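Local atomic coordinates of protein (auracyanin) (Chloroflexus aurantiacus, PDB entry 1QHQ), a protein that carries electrons as a blue copper protein, probably accepting them as a soluble partner of the membrane-bound alternative complex III. Residues 56-70 against 118-132. Residues are numbered along the deposited sequence; the frame is centred on the assembly and turned at random.
Sequences QHNWVLVNGGDDVAA and YLYICTFPGHYLAGM. With CU (copper (II) ion), chain B; SO4 (sulfate ion), chain E.
The type I copper site of this cupredoxin joins the two segments: His57 comes from 56-70, whereas Cys122, His127 and Met132 come from the loop after strand 118-121. His57 ND1 and His127 ND1 each bind copper at 2.0 Å, their rings meeting rim to rim with planes 58° apart, and the soft thiolate of Cys122 SG binds it at 2.2 Å. Met132 SD, another soft ligand, stays further from copper at 2.8 Å, while its methyl CE lies over one face of the His57 ring. The backbone N-H groups of Asn58 and Phe124 both donate to Cys122 SG, which fixes the sulfur and probably tempers its negative charge.

Asn58 suits its place because its amide both accepts and donates. With CG held between backbone N and carbonyl carbon (chi1 69°), OD1 takes the Thr123 N-H on an in-plane lone pair at 2.9 Å, and ND2 gives to Thr123 OG1, which also bonds to Phe84 O. A leucine at this position would probably leave Thr123 N without its acceptor and let the loop that carries Cys122 shift against the backbone around His57.

Beyond the site the strands run antiparallel: Val60 and Ile121 exchange paired backbone bonds, and Val62 N reaches Leu119 O. On the face of Leu61 and Tyr120, Trp59 NE1 sits over the Tyr120 ring, 3.2 Å from Tyr120 CD2. From the helix that begins at Asp66, the small methyl of Ala69 points at the strand and lets Leu119, Ile121 and the Tyr128 ring close in. Tyr128 OH donates to the anti lone pair of Asp66 OD1 at 2.6 Å; Lys133 forms a salt bridge with the same oxygen. One histidine just before a strand, and a Cys-His-Met loop after the antiparallel neighbour of that strand, are the signature of the plastocyanin/azurin family.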
loop_
_atom_site.group_PDB
_atom_site.type_symbol
_atom_site.label_atom_id
_atom_site.label_comp_id
_atom_site.label_asym_id
_atom_site.label_seq_id
_atom_site.Cartn_x
_atom_site.Cartn_y
_atom_site.Cartn_z
ATOM N N GLN A 56 -5.408 -11.389 6.053
ATOM C CA GLN A 56 -5.116 -10.699 4.812
ATOM C C GLN A 56 -4.620 -9.274 5.017
ATOM O O GLN A 56 -5.037 -8.590 5.930
ATOM C CB GLN A 56 -6.376 -10.641 3.951
ATOM C CG GLN A 56 -6.791 -12.034 3.459
ATOM C CD GLN A 56 -8.241 -12.016 3.000
ATOM O OE1 GLN A 56 -9.138 -11.864 3.859
ATOM N NE2 GLN A 56 -8.478 -12.105 1.727
ATOM N N HIS A 57 -3.800 -8.810 4.043
ATOM C CA HIS A 57 -3.250 -7.464 4.109
ATOM C C HIS A 57 -2.820 -6.997 2.696
ATOM O O HIS A 57 -2.485 -7.791 1.842
ATOM C CB HIS A 57 -1.963 -7.427 4.918
ATOM C CG HIS A 57 -2.009 -7.697 6.385
ATOM N ND1 HIS A 57 -2.769 -6.924 7.249
ATOM C CD2 HIS A 57 -1.275 -8.518 7.148
ATOM C CE1 HIS A 57 -2.537 -7.322 8.484
ATOM N NE2 HIS A 57 -1.641 -8.299 8.468
ATOM N N ASN A 58 -2.866 -5.661 2.562
ATOM C CA ASN A 58 -2.320 -5.092 1.300
ATOM C C ASN A 58 -1.481 -3.878 1.735
ATOM O O ASN A 58 -1.297 -3.581 2.872
ATOM C CB ASN A 58 -3.328 -4.755 0.278
ATOM C CG ASN A 58 -4.243 -3.601 0.566
ATOM O OD1 ASN A 58 -4.222 -3.122 1.713
ATOM N ND2 ASN A 58 -5.030 -3.150 -0.393
ATOM N N TRP A 59 -0.812 -3.295 0.723
ATOM C CA TRP A 59 -0.026 -2.062 0.921
ATOM C C TRP A 59 -0.562 -1.034 -0.067
ATOM O O TRP A 59 -0.623 -1.306 -1.301
ATOM C CB TRP A 59 1.441 -2.324 0.703
ATOM C CG TRP A 59 2.339 -1.120 0.892
ATOM C CD1 TRP A 59 2.939 -0.775 2.060
ATOM C CD2 TRP A 59 2.743 -0.163 -0.089
ATOM N NE1 TRP A 59 3.723 0.373 1.866
ATOM C CE2 TRP A 59 3.557 0.755 0.557
ATOM C CE3 TRP A 59 2.453 -0.015 -1.453
ATOM C CZ2 TRP A 59 4.190 1.813 -0.133
ATOM C CZ3 TRP A 59 3.045 1.066 -2.140
ATOM C CH2 TRP A 59 3.862 1.964 -1.463
ATOM N N VAL A 60 -0.988 0.101 0.449
ATOM C CA VAL A 60 -1.633 1.139 -0.342
ATOM C C VAL A 60 -1.011 2.506 -0.051
ATOM O O VAL A 60 -1.046 2.984 1.049
ATOM C CB VAL A 60 -3.150 1.274 -0.071
ATOM C CG1 VAL A 60 -3.776 2.315 -1.010
ATOM C CG2 VAL A 60 -3.824 -0.076 -0.295
ATOM N N LEU A 61 -0.404 3.095 -1.111
ATOM C CA LEU A 61 0.193 4.446 -0.918
ATOM C C LEU A 61 -0.806 5.502 -1.358
ATOM O O LEU A 61 -1.326 5.426 -2.457
ATOM C CB LEU A 61 1.457 4.506 -1.815
ATOM C CG LEU A 61 2.113 5.919 -1.769
ATOM C CD1 LEU A 61 2.655 6.152 -0.361
ATOM C CD2 LEU A 61 3.260 5.987 -2.771
ATOM N N VAL A 62 -1.099 6.455 -0.474
ATOM C CA VAL A 62 -2.082 7.474 -0.801
ATOM C C VAL A 62 -1.417 8.845 -0.966
ATOM O O VAL A 62 -0.363 9.089 -0.421
ATOM C CB VAL A 62 -3.239 7.545 0.187
ATOM C CG1 VAL A 62 -3.823 6.138 0.421
ATOM C CG2 VAL A 62 -2.847 8.191 1.478
ATOM N N ASN A 63 -2.111 9.677 -1.757
ATOM C CA ASN A 63 -1.564 11.010 -2.093
ATOM C C ASN A 63 -1.897 12.030 -1.030
ATOM O O ASN A 63 -2.659 12.987 -1.256
ATOM C CB ASN A 63 -2.139 11.384 -3.461
ATOM C CG ASN A 63 -1.588 12.716 -3.977
ATOM O OD1 ASN A 63 -2.366 13.451 -4.621
ATOM N ND2 ASN A 63 -0.355 13.011 -3.679
ATOM N N GLY A 64 -1.434 11.802 0.200
ATOM C CA GLY A 64 -1.765 12.692 1.303
ATOM C C GLY A 64 -1.615 12.022 2.662
ATOM O O GLY A 64 -0.916 11.032 2.838
ATOM N N GLY A 65 -2.301 12.608 3.642
ATOM C CA GLY A 65 -2.292 12.206 5.011
ATOM C C GLY A 65 -3.587 11.453 5.388
ATOM O O GLY A 65 -4.193 10.812 4.555
ATOM N N ASP A 66 -3.977 11.627 6.650
ATOM C CA ASP A 66 -5.072 10.843 7.212
ATOM C C ASP A 66 -6.409 11.105 6.597
ATOM O O ASP A 66 -7.198 10.149 6.417
ATOM C CB ASP A 66 -5.108 10.931 8.727
ATOM C CG ASP A 66 -4.045 10.045 9.369
ATOM O OD1 ASP A 66 -4.160 8.786 9.240
ATOM O OD2 ASP A 66 -3.065 10.607 9.874
ATOM N N ASP A 67 -6.704 12.320 6.146
ATOM C CA ASP A 67 -7.970 12.614 5.493
ATOM C C ASP A 67 -8.094 11.928 4.155
ATOM O O ASP A 67 -9.096 11.310 3.811
ATOM C CB ASP A 67 -8.143 14.137 5.318
ATOM C CG ASP A 67 -8.482 14.813 6.639
ATOM O OD1 ASP A 67 -8.690 14.108 7.650
ATOM O OD2 ASP A 67 -8.530 16.064 6.650
ATOM N N VAL A 68 -6.989 11.981 3.387
ATOM C CA VAL A 68 -6.978 11.276 2.086
ATOM C C VAL A 68 -6.993 9.767 2.309
ATOM O O VAL A 68 -7.733 9.025 1.631
ATOM C CB VAL A 68 -5.736 11.735 1.304
ATOM C CG1 VAL A 68 -5.389 10.853 0.142
ATOM C CG2 VAL A 68 -5.989 13.185 0.808
ATOM N N ALA A 69 -6.276 9.304 3.310
ATOM C CA ALA A 69 -6.207 7.879 3.629
ATOM C C ALA A 69 -7.581 7.334 3.975
ATOM O O ALA A 69 -7.918 6.209 3.625
ATOM C CB ALA A 69 -5.207 7.595 4.736
ATOM N N ALA A 70 -8.345 8.112 4.751
ATOM C CA ALA A 70 -9.692 7.681 5.141
ATOM C C ALA A 70 -10.584 7.569 3.936
ATOM O O ALA A 70 -11.331 6.590 3.805
ATOM C CB ALA A 70 -10.259 8.669 6.156
ATOM N N TYR A 118 3.781 11.129 2.709
ATOM C CA TYR A 118 2.612 10.428 2.209
ATOM C C TYR A 118 2.340 9.214 3.127
ATOM O O TYR A 118 3.303 8.570 3.550
ATOM C CB TYR A 118 2.923 9.841 0.811
ATOM C CG TYR A 118 3.291 10.903 -0.212
ATOM C CD1 TYR A 118 4.614 11.308 -0.355
ATOM C CD2 TYR A 118 2.325 11.389 -1.069
ATOM C CE1 TYR A 118 4.920 12.285 -1.305
ATOM C CE2 TYR A 118 2.645 12.311 -2.064
ATOM C CZ TYR A 118 3.946 12.756 -2.124
ATOM O OH TYR A 118 4.273 13.692 -3.120
ATOM N N LEU A 119 1.082 8.952 3.393
ATOM C CA LEU A 119 0.807 7.727 4.180
ATOM C C LEU A 119 0.699 6.528 3.242
ATOM O O LEU A 119 0.176 6.634 2.136
ATOM C CB LEU A 119 -0.544 7.860 4.891
ATOM C CG LEU A 119 -0.578 8.733 6.133
ATOM C CD1 LEU A 119 -2.017 8.728 6.692
ATOM C CD2 LEU A 119 0.388 8.269 7.189
ATOM N N TYR A 120 1.117 5.381 3.778
ATOM C CA TYR A 120 0.750 4.098 3.186
ATOM C C TYR A 120 -0.119 3.370 4.273
ATOM O O TYR A 120 0.139 3.586 5.455
ATOM C CB TYR A 120 1.874 3.241 2.751
ATOM C CG TYR A 120 2.980 2.970 3.727
ATOM C CD1 TYR A 120 4.097 3.860 3.785
ATOM C CD2 TYR A 120 2.992 1.859 4.570
ATOM C CE1 TYR A 120 5.130 3.577 4.630
ATOM C CE2 TYR A 120 4.034 1.612 5.425
ATOM C CZ TYR A 120 5.119 2.480 5.458
ATOM O OH TYR A 120 6.155 2.252 6.322
ATOM N N ILE A 121 -1.124 2.682 3.810
ATOM C CA ILE A 121 -2.047 2.007 4.742
ATOM C C ILE A 121 -2.355 0.630 4.189
ATOM O O ILE A 121 -2.065 0.275 3.044
ATOM C CB ILE A 121 -3.415 2.762 4.847
ATOM C CG1 ILE A 121 -4.139 2.790 3.539
ATOM C CG2 ILE A 121 -3.160 4.182 5.389
ATOM C CD1 ILE A 121 -5.483 3.546 3.544
ATOM N N CYS A 122 -3.051 -0.158 5.011
ATOM C CA CYS A 122 -3.666 -1.393 4.544
ATOM C C CYS A 122 -5.185 -1.108 4.475
ATOM O O CYS A 122 -5.679 -0.448 5.400
ATOM C CB CYS A 122 -3.374 -2.527 5.483
ATOM S SG CYS A 122 -4.327 -4.036 5.106
ATOM N N THR A 123 -5.846 -1.517 3.431
ATOM C CA THR A 123 -7.271 -1.267 3.303
ATOM C C THR A 123 -8.153 -2.459 3.665
ATOM O O THR A 123 -9.377 -2.298 3.514
ATOM C CB THR A 123 -7.670 -0.735 1.935
ATOM O OG1 THR A 123 -7.288 -1.612 0.876
ATOM C CG2 THR A 123 -7.024 0.648 1.745
ATOM N N PHE A 124 -7.580 -3.531 4.173
ATOM C CA PHE A 124 -8.530 -4.629 4.608
ATOM C C PHE A 124 -9.385 -4.030 5.733
ATOM O O PHE A 124 -8.870 -3.329 6.577
ATOM C CB PHE A 124 -7.693 -5.784 5.143
ATOM C CG PHE A 124 -8.598 -7.006 5.254
ATOM C CD1 PHE A 124 -8.926 -7.739 4.148
ATOM C CD2 PHE A 124 -9.204 -7.251 6.483
ATOM C CE1 PHE A 124 -9.809 -8.808 4.258
ATOM C CE2 PHE A 124 -10.094 -8.310 6.586
ATOM C CZ PHE A 124 -10.399 -9.077 5.480
ATOM N N PRO A 125 -10.683 -4.283 5.694
ATOM C CA PRO A 125 -11.602 -3.702 6.680
ATOM C C PRO A 125 -11.093 -3.702 8.085
ATOM O O PRO A 125 -10.666 -4.698 8.646
ATOM C CB PRO A 125 -12.846 -4.597 6.555
ATOM C CG PRO A 125 -12.826 -5.052 5.149
ATOM C CD PRO A 125 -11.356 -5.198 4.771
ATOM N N GLY A 126 -11.091 -2.489 8.716
ATOM C CA GLY A 126 -10.620 -2.351 10.060
ATOM C C GLY A 126 -9.171 -2.115 10.305
ATOM O O GLY A 126 -8.755 -1.629 11.370
ATOM N N HIS A 127 -8.267 -2.525 9.375
ATOM C CA HIS A 127 -6.851 -2.444 9.654
ATOM C C HIS A 127 -6.318 -1.020 9.725
ATOM O O HIS A 127 -5.527 -0.728 10.616
ATOM C CB HIS A 127 -6.110 -3.251 8.544
ATOM C CG HIS A 127 -6.344 -4.723 8.726
ATOM N ND1 HIS A 127 -5.516 -5.669 8.098
ATOM C CD2 HIS A 127 -7.222 -5.443 9.441
ATOM C CE1 HIS A 127 -5.903 -6.897 8.466
ATOM N NE2 HIS A 127 -6.902 -6.770 9.262
ATOM N N TYR A 128 -6.804 -0.161 8.834
ATOM C CA TYR A 128 -6.369 1.254 8.860
ATOM C C TYR A 128 -6.789 1.937 10.153
ATOM O O TYR A 128 -5.937 2.428 10.901
ATOM C CB TYR A 128 -6.925 1.973 7.632
ATOM C CG TYR A 128 -6.713 3.483 7.699
ATOM C CD1 TYR A 128 -5.458 4.007 7.923
ATOM C CD2 TYR A 128 -7.813 4.332 7.696
ATOM C CE1 TYR A 128 -5.271 5.367 8.111
ATOM C CE2 TYR A 128 -7.642 5.703 7.883
ATOM C CZ TYR A 128 -6.376 6.203 8.036
ATOM O OH TYR A 128 -6.200 7.561 8.266
ATOM N N LEU A 129 -8.033 1.653 10.586
ATOM C CA LEU A 129 -8.468 2.208 11.894
ATOM C C LEU A 129 -7.748 1.576 13.045
ATOM O O LEU A 129 -7.477 2.254 14.073
ATOM C CB LEU A 129 -9.978 2.025 12.066
ATOM C CG LEU A 129 -10.876 2.779 11.092
ATOM C CD1 LEU A 129 -12.343 2.442 11.374
ATOM C CD2 LEU A 129 -10.645 4.274 11.175
ATOM N N ALA A 130 -7.272 0.334 12.922
ATOM C CA ALA A 130 -6.503 -0.297 13.950
ATOM C C ALA A 130 -5.070 0.168 14.032
ATOM O O ALA A 130 -4.313 -0.294 14.891
ATOM C CB ALA A 130 -6.601 -1.809 13.905
ATOM N N GLY A 131 -4.646 1.035 13.086
ATOM C CA GLY A 131 -3.324 1.593 13.090
ATOM C C GLY A 131 -2.376 1.050 12.011
ATOM O O GLY A 131 -1.151 1.292 12.148
ATOM N N MET A 132 -2.862 0.236 11.117
ATOM C CA MET A 132 -1.980 -0.368 10.086
ATOM C C MET A 132 -1.715 0.688 8.990
ATOM O O MET A 132 -2.410 0.797 8.012
ATOM C CB MET A 132 -2.599 -1.604 9.466
ATOM C CG MET A 132 -1.525 -2.298 8.534
ATOM S SD MET A 132 -1.971 -4.067 8.384
ATOM C CE MET A 132 -0.637 -4.540 7.216
HETATM CU CU CU B . -3.967 -5.356 6.822
HETATM S S SO4 E . -4.640 15.204 4.080
HETATM O O1 SO4 E . -5.283 13.864 4.147
HETATM O O2 SO4 E . -5.649 16.233 3.638
HETATM O O3 SO4 E . -3.529 15.188 3.052
HETATM O O4 SO4 E . -4.084 15.574 5.416
#